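PDB 2FUP: hypothetical protein PA3352 from Pseudomonas aeruginosa, which is a putative flagella synthesis protein of the FlgN family, whose members typically act as export chaperones for hook-filament junction proteins of the flagellum. Local coordinates for residues L8-L22 with L51-I65. Numbering follows the deposited sequence. Where two conformers were deposited one is given.
Sequences LLDLFAEDIGHANQL and LMQQLERNGRARAEI
Asp15 and Arg62 form a salt bridge in the middle of this helix pair, although their carboxylate and guanidinium planes stand 81° apart. Arg62 NH1 lies 2.5 Å from Asp15 OD1, a very short bond whose exact length is doubtful because both residues were deposited in two conformers. In the conformers given, the other oxygen, Asp15 OD2, takes a nearly straight bond from Asn58 ND2 at 2.8 Å. Each donor meets its oxygen from above the carboxylate plane, with that oxygen in the plane of the donor's own guanidinium or amide, so one small buried acid serves two partners on successive turns of the facing helix.

Arginine suits its place because its stem is as useful as its charge. The chain bends at chi3 (-60°), laying CD over the centre of the Phe12 ring, 3.5 Å from the centroid, in a CH-pi contact; Arg62 CG meets Leu8 CD1 at 3.7 Å.

Helices 7-34 and 39-68 run antiparallel, at 148° between the short segments, and mesh as knobs into holes within an all-helical bundle. Leu11, Asp15 and His18 are knobs in holes of 51-65; Leu55, Asn58 and Arg62 are knobs in holes of 8-22. Apolar residues close both ends: Leu11 CD1 packs against Ala61 CB and meets Ile65 CD1 tip to tip, whereas Leu55 CD1 touches Leu22 CD2 at 3.9 Å and Leu51 CD1 packs by Leu22 and Gln21 CB. Leu51 CD2 meets the His18 ring obliquely; imidazole suits this border, offering carbon surface to Leu51 and a polar NE2 to water.

Three waters bridge the polar middle. One joins Glu14 OE1, His18 NE2 and Asn58 ND2; a second donates to Glu14 OE1 and Asn58 OD1. A third donates to Asp15 OD1 and Leu55 O and accepts from Arg62 NH2, probably helping to fix the guanidinium's rotation. Further out, Leu98 of helix 88-114 touches Arg62.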
ATOM      1  N   LEU A   8     -13.519  -2.061   6.580  1.00 16.62           N
ATOM      2  CA  LEU A   8     -12.156  -2.536   6.577  1.00 15.46           C
ATOM      3  C   LEU A   8     -11.828  -3.258   5.284  1.00 17.05           C
ATOM      4  O   LEU A   8     -10.734  -3.037   4.690  1.00 17.37           O
ATOM      5  CB  LEU A   8     -11.821  -3.425   7.769  1.00 18.02           C
ATOM      6  CG  LEU A   8     -10.379  -3.776   8.012  1.00 19.26           C
ATOM      7  CD1 LEU A   8      -9.547  -2.534   8.226  1.00 20.54           C
ATOM      8  CD2 LEU A   8     -10.180  -4.650   9.214  1.00 21.53           C
ATOM      9  N   LEU A   9     -12.735  -4.122   4.842  1.00 17.68           N
ATOM     10  CA  LEU A   9     -12.480  -4.830   3.619  1.00 17.84           C
ATOM     11  C   LEU A   9     -12.401  -3.879   2.437  1.00 18.01           C
ATOM     12  O   LEU A   9     -11.569  -4.064   1.549  1.00 19.71           O
ATOM     13  CB  LEU A   9     -13.528  -5.922   3.411  1.00 19.51           C
ATOM     14  CG  LEU A   9     -13.296  -6.857   2.208  1.00 19.80           C
ATOM     15  CD1 LEU A   9     -11.997  -7.628   2.290  1.00 18.95           C
ATOM     16  CD2 LEU A   9     -14.482  -7.873   2.181  1.00 19.48           C
ATOM     17  N   ASP A  10     -13.201  -2.826   2.434  1.00 17.75           N
ATOM     18  CA  ASP A  10     -13.167  -1.827   1.345  1.00 17.93           C
ATOM     19  C   ASP A  10     -11.829  -1.141   1.349  1.00 20.38           C
ATOM     20  O   ASP A  10     -11.246  -0.896   0.292  1.00 18.97           O
ATOM     21  CB  ASP A  10     -14.287  -0.821   1.515  1.00 19.95           C
ATOM     22  CG  ASP A  10     -14.403   0.099   0.361  1.00 26.85           C
ATOM     23  OD1 ASP A  10     -14.702  -0.349  -0.744  1.00 22.67           O
ATOM     24  OD2 ASP A  10     -14.303   1.326   0.586  1.00 30.30           O
ATOM     25  N   LEU A  11     -11.311  -0.823   2.536  1.00 18.31           N
ATOM     26  CA  LEU A  11      -9.988  -0.166   2.592  1.00 16.90           C
ATOM     27  C   LEU A  11      -8.894  -1.049   2.053  1.00 18.03           C
ATOM     28  O   LEU A  11      -7.989  -0.603   1.356  1.00 19.35           O
ATOM     29  CB  LEU A  11      -9.687   0.235   4.033  1.00 17.83           C
ATOM     30  CG  LEU A  11     -10.539   1.366   4.587  1.00 19.67           C
ATOM     31  CD1 LEU A  11     -10.460   1.448   6.087  1.00 19.20           C
ATOM     32  CD2 LEU A  11     -10.179   2.677   4.008  1.00 19.36           C
ATOM     33  N   PHE A  12      -8.938  -2.324   2.377  1.00 17.42           N
ATOM     34  CA  PHE A  12      -7.967  -3.233   1.812  1.00 17.67           C
ATOM     35  C   PHE A  12      -8.120  -3.306   0.306  1.00 20.46           C
ATOM     36  O   PHE A  12      -7.107  -3.318  -0.396  1.00 19.37           O
ATOM     37  CB  PHE A  12      -8.109  -4.645   2.389  1.00 19.61           C
ATOM     38  CG  PHE A  12      -7.425  -4.834   3.702  1.00 19.59           C
ATOM     39  CD1 PHE A  12      -6.060  -4.690   3.854  1.00 18.49           C
ATOM     40  CD2 PHE A  12      -8.137  -5.193   4.835  1.00 20.88           C
ATOM     41  CE1 PHE A  12      -5.439  -4.857   5.063  1.00 19.91           C
ATOM     42  CE2 PHE A  12      -7.488  -5.359   6.093  1.00 24.92           C
ATOM     43  CZ  PHE A  12      -6.117  -5.197   6.196  1.00 22.87           C
ATOM     44  N   ALA A  13      -9.345  -3.429  -0.193  1.00 19.39           N
ATOM     45  CA  ALA A  13      -9.566  -3.523  -1.656  1.00 20.57           C
ATOM     46  C   ALA A  13      -9.027  -2.274  -2.342  1.00 19.72           C
ATOM     47  O   ALA A  13      -8.351  -2.355  -3.356  1.00 20.37           O
ATOM     48  CB  ALA A  13     -11.072  -3.701  -1.970  1.00 24.62           C
ATOM     49  N   GLU A  14      -9.342  -1.115  -1.814  1.00 18.62           N
ATOM     50  CA  GLU A  14      -8.842   0.121  -2.397  1.00 19.42           C
ATOM     51  C   GLU A  14      -7.321   0.170  -2.395  1.00 20.16           C
ATOM     52  O   GLU A  14      -6.691   0.515  -3.394  1.00 19.12           O
ATOM     53  CB  GLU A  14      -9.343   1.328  -1.604  1.00 22.86           C
ATOM     54  CG  GLU A  14     -10.818   1.592  -1.738  1.00 25.04           C
ATOM     55  CD  GLU A  14     -11.334   2.814  -0.961  1.00 34.34           C
ATOM     56  OE1 GLU A  14     -10.478   3.583  -0.408  1.00 38.81           O
ATOM     57  OE2 GLU A  14     -12.601   2.994  -0.937  1.00 42.13           O
ATOM     58  N   ASP A  15      -6.715  -0.254  -1.295  1.00 18.07           N
ATOM     59  CA  ASP A  15      -5.262  -0.163  -1.197  0.50 17.27           C
ATOM     60  C   ASP A  15      -4.549  -1.168  -2.077  1.00 18.28           C
ATOM     61  O   ASP A  15      -3.469  -0.869  -2.596  1.00 19.40           O
ATOM     62  CB  ASP A  15      -4.792  -0.205   0.269  0.50 17.40           C
ATOM     63  CG  ASP A  15      -4.950   1.129   0.944  0.50 20.71           C
ATOM     64  OD1 ASP A  15      -4.433   1.346   2.056  0.50 24.18           O
ATOM     65  OD2 ASP A  15      -5.427   1.993   0.258  0.50 16.81           O
ATOM     66  N   ILE A  16      -5.112  -2.356  -2.277  1.00 17.64           N
ATOM     67  CA  ILE A  16      -4.541  -3.333  -3.252  1.00 19.48           C
ATOM     68  C   ILE A  16      -4.513  -2.686  -4.667  1.00 18.56           C
ATOM     69  O   ILE A  16      -3.531  -2.769  -5.394  1.00 19.78           O
ATOM     70  CB  ILE A  16      -5.257  -4.673  -3.196  1.00 19.85           C
ATOM     71  CG1 ILE A  16      -4.830  -5.431  -1.930  1.00 20.98           C
ATOM     72  CG2 ILE A  16      -4.921  -5.490  -4.419  1.00 22.16           C
ATOM     73  CD1 ILE A  16      -5.805  -6.461  -1.500  1.00 22.09           C
ATOM     74  N   GLY A  17      -5.596  -2.010  -5.020  1.00 18.84           N
ATOM     75  CA  GLY A  17      -5.649  -1.329  -6.339  1.00 19.94           C
ATOM     76  C   GLY A  17      -4.575  -0.273  -6.376  1.00 18.93           C
ATOM     77  O   GLY A  17      -3.886  -0.146  -7.386  1.00 20.67           O
ATOM     78  N   HIS A  18      -4.489   0.552  -5.332  1.00 18.25           N
ATOM     79  CA  HIS A  18      -3.496   1.632  -5.374  0.50 15.49           C
ATOM     80  C   HIS A  18      -2.057   1.091  -5.345  1.00 17.06           C
ATOM     81  O   HIS A  18      -1.191   1.665  -6.003  1.00 18.67           O
ATOM     82  CB  HIS A  18      -3.726   2.649  -4.268  0.50 14.43           C
ATOM     83  CG  HIS A  18      -5.076   3.265  -4.297  0.50 18.80           C
ATOM     84  ND1 HIS A  18      -5.714   3.610  -5.465  0.50 19.94           N
ATOM     85  CD2 HIS A  18      -5.902   3.614  -3.287  0.50 17.87           C
ATOM     86  CE1 HIS A  18      -6.882   4.176  -5.162  0.50 20.56           C
ATOM     87  NE2 HIS A  18      -7.036   4.145  -3.850  0.50 23.00           N
ATOM     88  N   ALA A  19      -1.791   0.034  -4.585  1.00 17.20           N
ATOM     89  CA  ALA A  19      -0.466  -0.550  -4.538  1.00 16.91           C
ATOM     90  C   ALA A  19      -0.098  -1.175  -5.871  1.00 18.66           C
ATOM     91  O   ALA A  19       1.021  -1.070  -6.311  1.00 18.75           O
ATOM     92  CB  ALA A  19      -0.368  -1.559  -3.425  1.00 20.22           C
ATOM     93  N   ASN A  20      -1.042  -1.843  -6.521  1.00 17.35           N
ATOM     94  CA  ASN A  20      -0.764  -2.332  -7.879  1.00 18.65           C
ATOM     95  C   ASN A  20      -0.428  -1.165  -8.832  1.00 18.52           C
ATOM     96  O   ASN A  20       0.520  -1.276  -9.611  1.00 20.23           O
ATOM     97  CB  ASN A  20      -1.964  -3.091  -8.408  1.00 20.77           C
ATOM     98  CG  ASN A  20      -1.944  -4.543  -8.029  1.00 27.40           C
ATOM     99  OD1 ASN A  20      -0.951  -5.236  -8.246  1.00 31.22           O
ATOM    100  ND2 ASN A  20      -3.081  -5.040  -7.517  1.00 29.23           N
ATOM    101  N   GLN A  21      -1.199  -0.085  -8.758  1.00 18.70           N
ATOM    102  CA  GLN A  21      -0.934   1.026  -9.640  1.00 17.78           C
ATOM    103  C   GLN A  21       0.446   1.614  -9.319  1.00 17.82           C
ATOM    104  O   GLN A  21       1.197   2.004 -10.222  1.00 18.68           O
ATOM    105  CB  GLN A  21      -2.062   2.035  -9.637  0.50 19.40           C
ATOM    106  CG  GLN A  21      -3.264   1.452 -10.384  0.50 16.59           C
ATOM    107  CD  GLN A  21      -4.221   2.514 -10.847  0.50 32.54           C
ATOM    108  OE1 GLN A  21      -4.425   3.493 -10.153  0.50 24.58           O
ATOM    109  NE2 GLN A  21      -4.800   2.340 -12.045  0.50 39.37           N
ATOM    110  N   LEU A  22       0.769   1.735  -8.033  1.00 16.11           N
ATOM    111  CA  LEU A  22       2.088   2.276  -7.628  1.00 16.76           C
ATOM    112  C   LEU A  22       3.230   1.411  -8.188  1.00 15.88           C
ATOM    113  O   LEU A  22       4.177   1.901  -8.775  1.00 17.64           O
ATOM    114  CB  LEU A  22       2.153   2.398  -6.091  1.00 18.08           C
ATOM    115  CG  LEU A  22       3.424   3.029  -5.566  1.00 18.43           C
ATOM    116  CD1 LEU A  22       3.657   4.406  -6.091  1.00 17.78           C
ATOM    117  CD2 LEU A  22       3.409   3.048  -4.027  1.00 19.41           C
ATOM    118  N   LEU A  51      -1.479   8.495  -5.144  1.00 29.12           N
ATOM    119  CA  LEU A  51      -1.537   7.121  -4.672  1.00 25.86           C
ATOM    120  C   LEU A  51      -0.920   7.004  -3.298  1.00 27.85           C
ATOM    121  O   LEU A  51      -1.379   6.251  -2.444  1.00 25.06           O
ATOM    122  CB  LEU A  51      -0.795   6.148  -5.649  1.00 21.87           C
ATOM    123  CG  LEU A  51      -1.507   6.029  -6.972  1.00 23.10           C
ATOM    124  CD1 LEU A  51      -0.616   5.212  -7.910  1.00 23.18           C
ATOM    125  CD2 LEU A  51      -2.877   5.422  -6.841  1.00 27.20           C
HETATM  126  N   MSE A  52       0.170   7.713  -3.090  1.00 28.04           N
HETATM  127  CA  MSE A  52       0.907   7.585  -1.846  1.00 33.66           C
HETATM  128  C   MSE A  52       0.090   8.251  -0.719  1.00 31.06           C
HETATM  129  O   MSE A  52       0.043   7.755   0.422  1.00 28.76           O
HETATM  130  CB  MSE A  52       2.260   8.243  -2.020  1.00 35.96           C
HETATM  131  CG  MSE A  52       3.094   7.531  -3.039  1.00 42.64           C
HETATM  132 SE   MSE A  52       4.719   8.499  -3.357  0.75 52.19          SE
HETATM  133  CE  MSE A  52       4.060  10.160  -3.921  1.00 49.61           C
ATOM    134  N   GLN A  53      -0.573   9.333  -1.086  1.00 28.64           N
ATOM    135  CA  GLN A  53      -1.496  10.006  -0.139  1.00 25.52           C
ATOM    136  C   GLN A  53      -2.636   9.079   0.256  1.00 25.58           C
ATOM    137  O   GLN A  53      -3.005   8.964   1.470  1.00 22.66           O
ATOM    138  CB  GLN A  53      -2.130  11.233  -0.779  1.00 29.67           C
ATOM    139  N   GLN A  54      -3.231   8.429  -0.737  1.00 23.06           N
ATOM    140  CA  GLN A  54      -4.319   7.521  -0.484  1.00 22.94           C
ATOM    141  C   GLN A  54      -3.819   6.353   0.332  1.00 21.73           C
ATOM    142  O   GLN A  54      -4.496   5.898   1.273  1.00 22.33           O
ATOM    143  CB  GLN A  54      -5.042   7.011  -1.760  1.00 24.15           C
ATOM    144  CG  GLN A  54      -5.815   8.111  -2.505  1.00 25.48           C
ATOM    145  CD  GLN A  54      -6.112   7.786  -3.947  1.00 28.64           C
ATOM    146  OE1 GLN A  54      -5.187   7.491  -4.742  1.00 35.93           O
ATOM    147  NE2 GLN A  54      -7.392   7.741  -4.283  1.00 41.88           N
ATOM    148  N   LEU A  55      -2.669   5.775  -0.004  1.00 20.81           N
ATOM    149  CA  LEU A  55      -2.150   4.663   0.810  1.00 19.73           C
ATOM    150  C   LEU A  55      -1.877   5.048   2.304  1.00 17.94           C
ATOM    151  O   LEU A  55      -2.124   4.273   3.234  1.00 21.48           O
ATOM    152  CB  LEU A  55      -0.881   4.049   0.157  1.00 24.28           C
ATOM    153  CG  LEU A  55      -1.153   3.191  -1.120  1.00 24.81           C
ATOM    154  CD1 LEU A  55       0.087   3.052  -1.986  1.00 29.60           C
ATOM    155  CD2 LEU A  55      -1.781   1.842  -0.836  1.00 21.04           C
ATOM    156  N   GLU A  56      -1.332   6.250   2.473  1.00 21.39           N
ATOM    157  CA  GLU A  56      -1.049   6.780   3.820  1.00 22.97           C
ATOM    158  C   GLU A  56      -2.365   6.928   4.624  1.00 17.47           C
ATOM    159  O   GLU A  56      -2.465   6.463   5.765  1.00 19.71           O
ATOM    160  CB  GLU A  56      -0.337   8.134   3.696  1.00 22.23           C
ATOM    161  CG  GLU A  56      -0.251   9.019   4.946  1.00 36.15           C
ATOM    162  CD  GLU A  56      -0.219  10.593   4.644  1.00 39.59           C
ATOM    163  OE1 GLU A  56      -0.977  11.109   3.759  1.00 49.77           O
ATOM    164  OE2 GLU A  56       0.534  11.319   5.348  1.00 55.29           O
ATOM    165  N   ARG A  57      -3.300   7.605   4.005  1.00 18.97           N
ATOM    166  CA  ARG A  57      -4.623   7.830   4.647  1.00 15.67           C
ATOM    167  C   ARG A  57      -5.310   6.498   4.924  1.00 17.69           C
ATOM    168  O   ARG A  57      -5.846   6.224   6.034  1.00 18.82           O
ATOM    169  CB  ARG A  57      -5.510   8.757   3.819  1.00 17.90           C
ATOM    170  CG  ARG A  57      -5.159  10.206   3.975  1.00 21.48           C
ATOM    171  CD  ARG A  57      -6.191  11.138   3.357  1.00 26.31           C
ATOM    172  NE  ARG A  57      -5.777  12.507   3.623  1.00 27.26           N
ATOM    173  CZ  ARG A  57      -6.537  13.575   3.450  1.00 35.10           C
ATOM    174  NH1 ARG A  57      -7.766  13.456   2.953  1.00 37.59           N
ATOM    175  NH2 ARG A  57      -6.035  14.763   3.749  1.00 33.80           N
ATOM    176  N   ASN A  58      -5.281   5.583   3.976  1.00 17.23           N
ATOM    177  CA  ASN A  58      -6.000   4.364   4.161  1.00 16.93           C
ATOM    178  C   ASN A  58      -5.269   3.507   5.204  1.00 18.91           C
ATOM    179  O   ASN A  58      -5.939   2.792   5.974  1.00 19.71           O
ATOM    180  CB  ASN A  58      -6.223   3.661   2.817  1.00 22.29           C
ATOM    181  CG  ASN A  58      -7.389   4.300   1.962  1.00 24.25           C
ATOM    182  OD1 ASN A  58      -8.134   5.168   2.399  1.00 25.33           O
ATOM    183  ND2 ASN A  58      -7.479   3.895   0.709  1.00 30.29           N
ATOM    184  N   GLY A  59      -3.920   3.561   5.289  1.00 17.80           N
ATOM    185  CA  GLY A  59      -3.280   2.878   6.369  1.00 20.81           C
ATOM    186  C   GLY A  59      -3.698   3.349   7.731  1.00 17.20           C
ATOM    187  O   GLY A  59      -3.814   2.560   8.672  1.00 18.70           O
ATOM    188  N   ARG A  60      -3.805   4.668   7.829  1.00 17.10           N
ATOM    189  CA  ARG A  60      -4.245   5.277   9.098  1.00 16.51           C
ATOM    190  C   ARG A  60      -5.662   4.868   9.421  1.00 16.54           C
ATOM    191  O   ARG A  60      -6.005   4.731  10.612  1.00 16.75           O
ATOM    192  CB  ARG A  60      -4.084   6.776   9.166  1.00 16.68           C
ATOM    193  CG  ARG A  60      -2.595   7.189   9.274  1.00 17.21           C
ATOM    194  CD  ARG A  60      -2.496   8.649   9.526  1.00 24.98           C
ATOM    195  NE  ARG A  60      -1.223   9.034  10.112  1.00 31.67           N
ATOM    196  CZ  ARG A  60      -0.700  10.261  10.016  1.00 40.80           C
ATOM    197  NH1 ARG A  60      -1.273  11.173   9.235  1.00 37.05           N
ATOM    198  NH2 ARG A  60       0.452  10.556  10.621  1.00 39.50           N
ATOM    199  N   ALA A  61      -6.497   4.707   8.402  1.00 17.22           N
ATOM    200  CA  ALA A  61      -7.904   4.287   8.603  1.00 15.64           C
ATOM    201  C   ALA A  61      -7.932   2.865   9.118  1.00 16.82           C
ATOM    202  O   ALA A  61      -8.636   2.550  10.084  1.00 18.43           O
ATOM    203  CB  ALA A  61      -8.659   4.437   7.339  1.00 16.30           C
ATOM    204  N   ARG A  62      -7.182   1.965   8.446  1.00 17.34           N
ATOM    205  CA  ARG A  62      -7.167   0.569   8.899  1.00 19.28           C
ATOM    206  C   ARG A  62      -6.640   0.457  10.334  1.00 16.90           C
ATOM    207  O   ARG A  62      -7.160  -0.308  11.181  1.00 18.51           O
ATOM    208  CB  ARG A  62      -6.311  -0.325   7.988  1.00 17.93           C
ATOM    209  CG  ARG A  62      -6.990  -0.414   6.633  0.50 18.34           C
ATOM    210  CD  ARG A  62      -6.487  -1.644   5.905  0.50 17.33           C
ATOM    211  NE  ARG A  62      -5.057  -1.448   5.783  0.50 20.08           N
ATOM    212  CZ  ARG A  62      -4.519  -0.681   4.850  0.50 14.38           C
ATOM    213  NH1 ARG A  62      -5.268  -0.197   3.888  0.50 24.60           N
ATOM    214  NH2 ARG A  62      -3.243  -0.437   4.847  0.50 19.16           N
ATOM    215  N   ALA A  63      -5.578   1.224  10.633  1.00 18.20           N
ATOM    216  CA  ALA A  63      -4.989   1.188  11.982  1.00 17.62           C
ATOM    217  C   ALA A  63      -6.029   1.649  13.018  1.00 17.34           C
ATOM    218  O   ALA A  63      -6.125   1.070  14.124  1.00 19.31           O
ATOM    219  CB  ALA A  63      -3.725   2.115  12.076  1.00 17.81           C
ATOM    220  N   GLU A  64      -6.806   2.713  12.678  1.00 16.69           N
ATOM    221  CA  GLU A  64      -7.799   3.228  13.604  1.00 16.34           C
ATOM    222  C   GLU A  64      -8.925   2.226  13.864  1.00 16.34           C
ATOM    223  O   GLU A  64      -9.380   2.060  14.998  1.00 17.76           O
ATOM    224  CB  GLU A  64      -8.347   4.575  13.127  1.00 15.91           C
ATOM    225  CG  GLU A  64      -9.351   5.279  14.071  1.00 18.36           C
ATOM    226  CD  GLU A  64      -8.833   5.619  15.466  1.00 21.22           C
ATOM    227  OE1 GLU A  64      -7.600   5.792  15.582  1.00 18.33           O
ATOM    228  OE2 GLU A  64      -9.675   5.759  16.439  1.00 18.46           O
ATOM    229  N   ILE A  65      -9.346   1.505  12.826  1.00 16.87           N
ATOM    230  CA  ILE A  65     -10.368   0.514  12.995  1.00 17.41           C
ATOM    231  C   ILE A  65      -9.849  -0.556  13.959  1.00 16.69           C
ATOM    232  O   ILE A  65     -10.577  -1.010  14.871  1.00 18.87           O
ATOM    233  CB  ILE A  65     -10.794  -0.046  11.614  1.00 17.67           C
ATOM    234  CG1 ILE A  65     -11.544   1.037  10.857  1.00 19.19           C
ATOM    235  CG2 ILE A  65     -11.579  -1.305  11.782  1.00 19.74           C
ATOM    236  CD1 ILE A  65     -11.831   0.705   9.424  1.00 20.69           C
TER
HETATM  237  O   HOH W   1      -8.693   4.919  -1.667  1.00 23.88           O
HETATM  238  O   HOH W   2     -10.764   5.415   1.453  1.00 34.13           O
HETATM  239  O   HOH W   3      -2.038   1.519   2.959  1.00 22.90           O